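Side-chain contacts in glutathione S-transferase (PDB 4IKH), which binds glutathione as a member of the glutathione S-transferase superfamily and probably catalyses glutathione transfer: residues D58-E63 with P69-P74; G33-I38 with M122-G127. One frame throughout, in Å; residues are numbered along the deposited sequence.

In the fold
Both contacts line one glutathione pocket, at different ends of the tripeptide, and their centres lie about 18 Å apart. Contact 1 joins the turn leading into helix 62-65 to the loop before strand 75-78 and takes the glycine carboxylate and the cysteinyl backbone. Contact 2 joins helix 31-43 to helix 111-140 beside the carboxylate of the gamma-glutamyl end, where Glu91 and Ser92 add hydrogen bonds to the ligand. The two meet directly where Pro74 CG packs on Val36 CG2 at 3.7 Å and Ile73 CD1 comes within 4.1 Å of Gly33 CA. Each also touches the second subunit, so the pocket sits close to the dimer interface.

Contact 1: residues D58-E63 with P69-P74; sequences DQMTPE and PNNKIP. With GSH (glutathione), chain B.
Gln59 and Met60, the latter modelled as selenomethionine, pack on Asn71 through van der Waals contact. Gln59 CG rests 3.2 Å from Asn71 O, while Met60 brings SE to 3.7 Å from Asn71 CB, the two side chains crossing at a slant.

The hydrogen bonds go to glutathione. A bend in the Gln59 chain at CB-CG (chi2 -86°) carries its amide over to the glycine carboxylate, where Gln59 NE2 gives an almost straight bond to glutathione O32 (2.9 Å, 171°). The hydrogen bonds of Ile73 to the cysteinyl unit are all backbone: Ile73 N donates to glutathione O2 at 2.8 Å, and glutathione N2 returns a bond to Ile73 O at 2.7 Å. This antiparallel-like pairing just before cis-Pro74 is the hallmark of the thioredoxin-like domain of glutathione transferases.

Charge enters with Lys72, where Lys72 NZ holds the other carboxylate oxygen, glutathione O31, at 3.1 Å, the methylenes lying along the ligand with Lys72 CD against glutathione CD1. A methionine in its place would probably leave O31 without its positive mate and weaken the hold on the glycine end.

One neutral amide and one ammonium thus share the carboxylate, while main-chain bonds of Ile73 hold the cysteinyl portion.

Contact 2: residues G33-I38 with M122-G127; sequences GVKVSI and MFQMGG. With GSH (glutathione), chain B.
Lys35 spans the gap between the two domains of the glutathione transferase fold, running from helix 31-43 of the thioredoxin-like part to Gln124 and Met125 on helix 111-140 of the all-helical part. Ahead of it, Gly33 N bonds Thr30 OG1.

The Lys35 and Met125 CA atoms are 11.5 Å apart; the Lys35 chain, extended beyond CG, brings NZ to the side chains of helix 111-140. Lys35 NZ donates to Gln124 OE1 at 2.8 Å, arriving from the flank of the C=O (angle 104°) and tilted 33° out of the amide plane. That side-on approach leaves Lys35 NZ 3.2 Å from Gln124 NE2; the two are both donors and do not bond each other, and one water accepts from both, 2.8 Å from Lys35 NZ and 2.8 Å from Gln124 NE2. Asn32 OD1 and Ser92 OG are further partners of this buried ammonium, so four acceptors gather round its three N-H groups.

Further on, Ser37 OG bonds to Gly229 O.

Met125, another selenomethionine, completes the site: Met125 SE lies 3.6 Å from Lys35 NZ, and a chain bent at chi2 and chi3 turns its methyl to the ligand, with Met125 CE 3.6 Å from glutathione O11.

Contact 1: residues D58-E63 with P69-P74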
loop_
_atom_site.group_PDB
_atom_site.type_symbol
_atom_site.label_atom_id
_atom_site.label_comp_id
_atom_site.label_asym_id
_atom_site.label_seq_id
_atom_site.Cartn_x
_atom_site.Cartn_y
_atom_site.Cartn_z
ATOM N N ASP A 58 0.156 -5.500 -23.674
ATOM C CA ASP A 58 0.297 -6.865 -23.172
ATOM C C ASP A 58 -0.311 -7.061 -21.783
ATOM O O ASP A 58 -0.588 -8.189 -21.372
ATOM C CB ASP A 58 1.771 -7.281 -23.138
ATOM C CG ASP A 58 2.325 -7.584 -24.512
ATOM O OD1 ASP A 58 1.526 -7.729 -25.460
ATOM O OD2 ASP A 58 3.563 -7.685 -24.639
ATOM N N GLN A 59 -0.515 -5.963 -21.061
ATOM C CA GLN A 59 -1.042 -6.047 -19.704
ATOM C C GLN A 59 -2.568 -6.151 -19.687
ATOM O O GLN A 59 -3.173 -6.272 -18.619
ATOM C CB GLN A 59 -0.571 -4.859 -18.854
ATOM C CG GLN A 59 -1.376 -3.571 -19.034
ATOM C CD GLN A 59 -0.883 -2.719 -20.186
ATOM O OE1 GLN A 59 -0.330 -3.228 -21.161
ATOM N NE2 GLN A 59 -1.077 -1.410 -20.074
HETATM N N MSE A 60 -3.179 -6.119 -20.872
HETATM C CA MSE A 60 -4.633 -6.179 -21.000
HETATM C C MSE A 60 -5.098 -7.535 -21.530
HETATM O O MSE A 60 -6.287 -7.842 -21.505
HETATM C CB MSE A 60 -5.134 -5.056 -21.911
HETATM C CG MSE A 60 -4.773 -3.660 -21.421
HETATM SE SE MSE A 60 -5.677 -3.213 -19.744
HETATM C CE MSE A 60 -4.681 -1.586 -19.305
ATOM N N THR A 61 -4.148 -8.340 -22.000
ATOM C CA THR A 61 -4.441 -9.673 -22.522
ATOM C C THR A 61 -4.980 -10.573 -21.411
ATOM O O THR A 61 -4.584 -10.433 -20.250
ATOM C CB THR A 61 -3.185 -10.324 -23.141
ATOM O OG1 THR A 61 -2.205 -10.564 -22.120
ATOM C CG2 THR A 61 -2.588 -9.420 -24.219
ATOM N N PRO A 62 -5.901 -11.488 -21.761
ATOM C CA PRO A 62 -6.448 -12.456 -20.801
ATOM C C PRO A 62 -5.337 -13.267 -20.133
ATOM O O PRO A 62 -5.459 -13.638 -18.960
ATOM C CB PRO A 62 -7.299 -13.368 -21.683
ATOM C CG PRO A 62 -7.729 -12.487 -22.819
ATOM C CD PRO A 62 -6.558 -11.578 -23.079
ATOM N N GLU A 63 -4.266 -13.532 -20.877
ATOM C CA GLU A 63 -3.124 -14.278 -20.356
ATOM C C GLU A 63 -2.465 -13.575 -19.163
ATOM O O GLU A 63 -2.136 -14.221 -18.162
ATOM C CB GLU A 63 -2.087 -14.532 -21.456
ATOM C CG GLU A 63 -2.556 -15.467 -22.570
ATOM C CD GLU A 63 -3.140 -14.726 -23.751
ATOM O OE1 GLU A 63 -3.784 -13.677 -23.541
ATOM O OE2 GLU A 63 -2.952 -15.191 -24.895
ATOM N N PRO A 69 -5.057 -9.569 -12.185
ATOM C CA PRO A 69 -6.397 -9.096 -12.573
ATOM C C PRO A 69 -6.476 -7.578 -12.569
ATOM O O PRO A 69 -7.426 -7.037 -13.125
ATOM C CB PRO A 69 -7.313 -9.643 -11.472
ATOM C CG PRO A 69 -6.498 -10.619 -10.692
ATOM C CD PRO A 69 -5.063 -10.332 -10.924
ATOM N N ASN A 70 -5.498 -6.899 -11.961
ATOM C CA ASN A 70 -5.500 -5.436 -11.923
ATOM C C ASN A 70 -4.874 -4.834 -13.175
ATOM O O ASN A 70 -4.708 -3.614 -13.268
ATOM C CB ASN A 70 -4.737 -4.936 -10.687
ATOM C CG ASN A 70 -4.988 -3.464 -10.396
ATOM O OD1 ASN A 70 -6.071 -2.941 -10.667
ATOM N ND2 ASN A 70 -3.984 -2.788 -9.838
ATOM N N ASN A 71 -4.521 -5.695 -14.131
ATOM C CA ASN A 71 -3.840 -5.284 -15.367
ATOM C C ASN A 71 -2.568 -4.462 -15.156
ATOM O O ASN A 71 -2.238 -3.602 -15.968
ATOM C CB ASN A 71 -4.787 -4.601 -16.379
ATOM C CG ASN A 71 -5.244 -3.204 -15.943
ATOM O OD1 ASN A 71 -4.496 -2.226 -16.039
ATOM N ND2 ASN A 71 -6.488 -3.109 -15.476
ATOM N N LYS A 72 -1.850 -4.726 -14.085
ATOM C CA LYS A 72 -0.621 -4.024 -13.810
ATOM C C LYS A 72 0.584 -4.896 -13.430
ATOM O O LYS A 72 0.456 -5.858 -12.728
ATOM C CB LYS A 72 -0.858 -3.001 -12.715
ATOM C CG LYS A 72 -1.742 -1.846 -13.093
ATOM C CD LYS A 72 -1.809 -0.878 -11.953
ATOM C CE LYS A 72 -3.011 0.018 -12.042
ATOM N NZ LYS A 72 -2.645 1.263 -12.705
ATOM N N ILE A 73 1.763 -4.497 -13.871
ATOM C CA ILE A 73 3.001 -5.165 -13.488
ATOM C C ILE A 73 3.510 -4.499 -12.203
ATOM O O ILE A 73 3.156 -3.350 -11.926
ATOM C CB ILE A 73 4.071 -5.082 -14.628
ATOM C CG1 ILE A 73 4.413 -3.629 -14.977
ATOM C CG2 ILE A 73 3.592 -5.810 -15.874
ATOM C CD1 ILE A 73 5.636 -3.099 -14.250
ATOM N N PRO A 74 4.347 -5.196 -11.417
ATOM C CA PRO A 74 4.870 -6.548 -11.615
ATOM C C PRO A 74 3.914 -7.626 -11.143
ATOM O O PRO A 74 3.021 -7.382 -10.326
ATOM C CB PRO A 74 6.102 -6.570 -10.709
ATOM C CG PRO A 74 5.738 -5.666 -9.582
ATOM C CD PRO A 74 4.924 -4.561 -10.215
HETATM N N1 GSH B . 0.267 -1.088 -6.438
HETATM C CA1 GSH B . 0.804 -1.703 -7.601
HETATM C C1 GSH B . 2.107 -2.380 -7.286
HETATM O O11 GSH B . 2.859 -1.902 -6.390
HETATM O O12 GSH B . 2.472 -3.432 -7.909
HETATM C CB1 GSH B . 1.048 -0.667 -8.647
HETATM C CG1 GSH B . 1.554 -1.372 -9.906
HETATM C CD1 GSH B . 1.612 -0.413 -11.071
HETATM O OE1 GSH B . 1.202 0.722 -10.959
HETATM N N2 GSH B . 2.179 -0.856 -12.341
HETATM C CA2 GSH B . 2.235 0.045 -13.447
HETATM C C2 GSH B . 1.448 -0.626 -14.558
HETATM O O2 GSH B . 1.524 -1.852 -14.685
HETATM C CB2 GSH B . 3.649 0.246 -13.900
HETATM S SG2 GSH B . 4.683 0.916 -12.611
HETATM N N3 GSH B . 0.611 0.130 -15.469
HETATM C CA3 GSH B . -0.106 -0.565 -16.519
HETATM C C3 GSH B . -1.483 -0.007 -16.641
HETATM O O31 GSH B . -1.994 0.632 -15.682
HETATM O O32 GSH B . -2.127 -0.182 -17.707
#

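Contact 2: residues G33-I38 with M122-G127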
loop_
_atom_site.group_PDB
_atom_site.type_symbol
_atom_site.label_atom_id
_atom_site.label_comp_id
_atom_site.label_asym_id
_atom_site.label_seq_id
_atom_site.Cartn_x
_atom_site.Cartn_y
_atom_site.Cartn_z
ATOM N N GLY A 33 8.143 -2.194 -11.071
ATOM C CA GLY A 33 8.744 -3.408 -11.591
ATOM C C GLY A 33 10.150 -3.657 -11.071
ATOM O O GLY A 33 10.481 -4.768 -10.638
ATOM N N VAL A 34 10.989 -2.628 -11.104
ATOM C CA VAL A 34 12.364 -2.801 -10.652
ATOM C C VAL A 34 12.440 -3.141 -9.163
ATOM O O VAL A 34 13.460 -3.650 -8.706
ATOM C CB VAL A 34 13.269 -1.591 -10.990
ATOM C CG1 VAL A 34 13.222 -1.291 -12.481
ATOM C CG2 VAL A 34 12.864 -0.369 -10.190
ATOM N N LYS A 35 11.370 -2.878 -8.409
ATOM C CA LYS A 35 11.338 -3.272 -7.001
ATOM C C LYS A 35 11.614 -4.766 -6.885
ATOM O O LYS A 35 12.411 -5.208 -6.049
ATOM C CB LYS A 35 9.968 -2.985 -6.370
ATOM C CG LYS A 35 9.598 -1.512 -6.126
ATOM C CD LYS A 35 8.178 -1.483 -5.473
ATOM C CE LYS A 35 7.603 -0.083 -5.335
ATOM N NZ LYS A 35 6.143 -0.144 -4.969
ATOM N N VAL A 36 10.939 -5.535 -7.738
ATOM C CA VAL A 36 10.968 -6.992 -7.678
ATOM C C VAL A 36 12.222 -7.599 -8.326
ATOM O O VAL A 36 12.785 -8.561 -7.804
ATOM C CB VAL A 36 9.687 -7.582 -8.309
ATOM C CG1 VAL A 36 9.761 -9.093 -8.378
ATOM C CG2 VAL A 36 8.462 -7.147 -7.504
ATOM N N SER A 37 12.662 -7.040 -9.452
ATOM C CA SER A 37 13.887 -7.519 -10.098
ATOM C C SER A 37 15.099 -7.199 -9.242
ATOM O O SER A 37 16.021 -8.007 -9.140
ATOM C CB SER A 37 14.052 -6.939 -11.506
ATOM O OG SER A 37 13.881 -5.536 -11.511
ATOM N N ILE A 38 15.097 -6.024 -8.619
ATOM C CA ILE A 38 16.147 -5.693 -7.661
ATOM C C ILE A 38 16.121 -6.670 -6.491
ATOM O O ILE A 38 17.162 -7.174 -6.081
ATOM C CB ILE A 38 16.020 -4.250 -7.150
ATOM C CG1 ILE A 38 16.533 -3.275 -8.208
ATOM C CG2 ILE A 38 16.772 -4.065 -5.840
ATOM C CD1 ILE A 38 16.420 -1.831 -7.801
HETATM N N MSE A 122 4.472 0.084 3.765
HETATM C CA MSE A 122 3.114 0.595 3.540
HETATM C C MSE A 122 3.130 2.088 3.225
HETATM O O MSE A 122 2.382 2.554 2.371
HETATM C CB MSE A 122 2.226 0.327 4.749
HETATM C CG MSE A 122 1.961 -1.127 4.972
HETATM SE SE MSE A 122 1.058 -1.914 3.420
HETATM C CE MSE A 122 0.719 -3.624 4.275
ATOM N N PHE A 123 3.983 2.836 3.920
ATOM C CA PHE A 123 4.200 4.254 3.624
ATOM C C PHE A 123 4.526 4.469 2.150
ATOM O O PHE A 123 4.034 5.415 1.531
ATOM C CB PHE A 123 5.319 4.799 4.518
ATOM C CG PHE A 123 5.760 6.200 4.181
ATOM C CD1 PHE A 123 5.028 7.297 4.615
ATOM C CD2 PHE A 123 6.935 6.420 3.471
ATOM C CE1 PHE A 123 5.451 8.598 4.336
ATOM C CE2 PHE A 123 7.368 7.715 3.176
ATOM C CZ PHE A 123 6.618 8.804 3.601
ATOM N N GLN A 124 5.355 3.594 1.586
ATOM C CA GLN A 124 5.679 3.669 0.165
ATOM C C GLN A 124 4.463 3.245 -0.691
ATOM O O GLN A 124 4.088 3.934 -1.636
ATOM C CB GLN A 124 6.851 2.742 -0.144
ATOM C CG GLN A 124 7.370 2.865 -1.580
ATOM C CD GLN A 124 6.506 2.128 -2.603
ATOM O OE1 GLN A 124 6.160 0.957 -2.425
ATOM N NE2 GLN A 124 6.154 2.820 -3.686
HETATM N N MSE A 125 3.884 2.092 -0.364
HETATM C CA MSE A 125 2.753 1.537 -1.119
HETATM C C MSE A 125 1.560 2.473 -1.221
HETATM O O MSE A 125 0.942 2.583 -2.288
HETATM C CB MSE A 125 2.321 0.201 -0.504
HETATM C CG MSE A 125 3.327 -0.942 -0.777
HETATM SE SE MSE A 125 3.521 -1.262 -2.718
HETATM C CE MSE A 125 1.648 -1.954 -3.034
ATOM N N GLY A 126 1.214 3.127 -0.115
ATOM C CA GLY A 126 0.024 3.965 -0.078
ATOM C C GLY A 126 0.295 5.443 -0.233
ATOM O O GLY A 126 -0.630 6.235 -0.356
ATOM N N GLY A 127 1.563 5.833 -0.236
ATOM C CA GLY A 127 1.865 7.252 -0.289
ATOM C C GLY A 127 2.810 7.595 -1.409
ATOM O O GLY A 127 2.417 8.249 -2.374
HETATM N N1 GSH B . 0.267 -1.088 -6.438
HETATM C CA1 GSH B . 0.804 -1.703 -7.601
HETATM C C1 GSH B . 2.107 -2.380 -7.286
HETATM O O11 GSH B . 2.859 -1.902 -6.390
HETATM O O12 GSH B . 2.472 -3.432 -7.909
HETATM C CB1 GSH B . 1.048 -0.667 -8.647
HETATM C CG1 GSH B . 1.554 -1.372 -9.906
HETATM C CD1 GSH B . 1.612 -0.413 -11.071
HETATM O OE1 GSH B . 1.202 0.722 -10.959
HETATM N N2 GSH B . 2.179 -0.856 -12.341
HETATM C CA2 GSH B . 2.235 0.045 -13.447
HETATM C C2 GSH B . 1.448 -0.626 -14.558
HETATM O O2 GSH B . 1.524 -1.852 -14.685
HETATM C CB2 GSH B . 3.649 0.246 -13.900
HETATM S SG2 GSH B . 4.683 0.916 -12.611
HETATM N N3 GSH B . 0.611 0.130 -15.469
HETATM C CA3 GSH B . -0.106 -0.565 -16.519
HETATM C C3 GSH B . -1.483 -0.007 -16.641
HETATM O O31 GSH B . -1.994 0.632 -15.682
HETATM O O32 GSH B . -2.127 -0.182 -17.707
HETATM O O HOH W 1 4.037 1.665 -5.179
#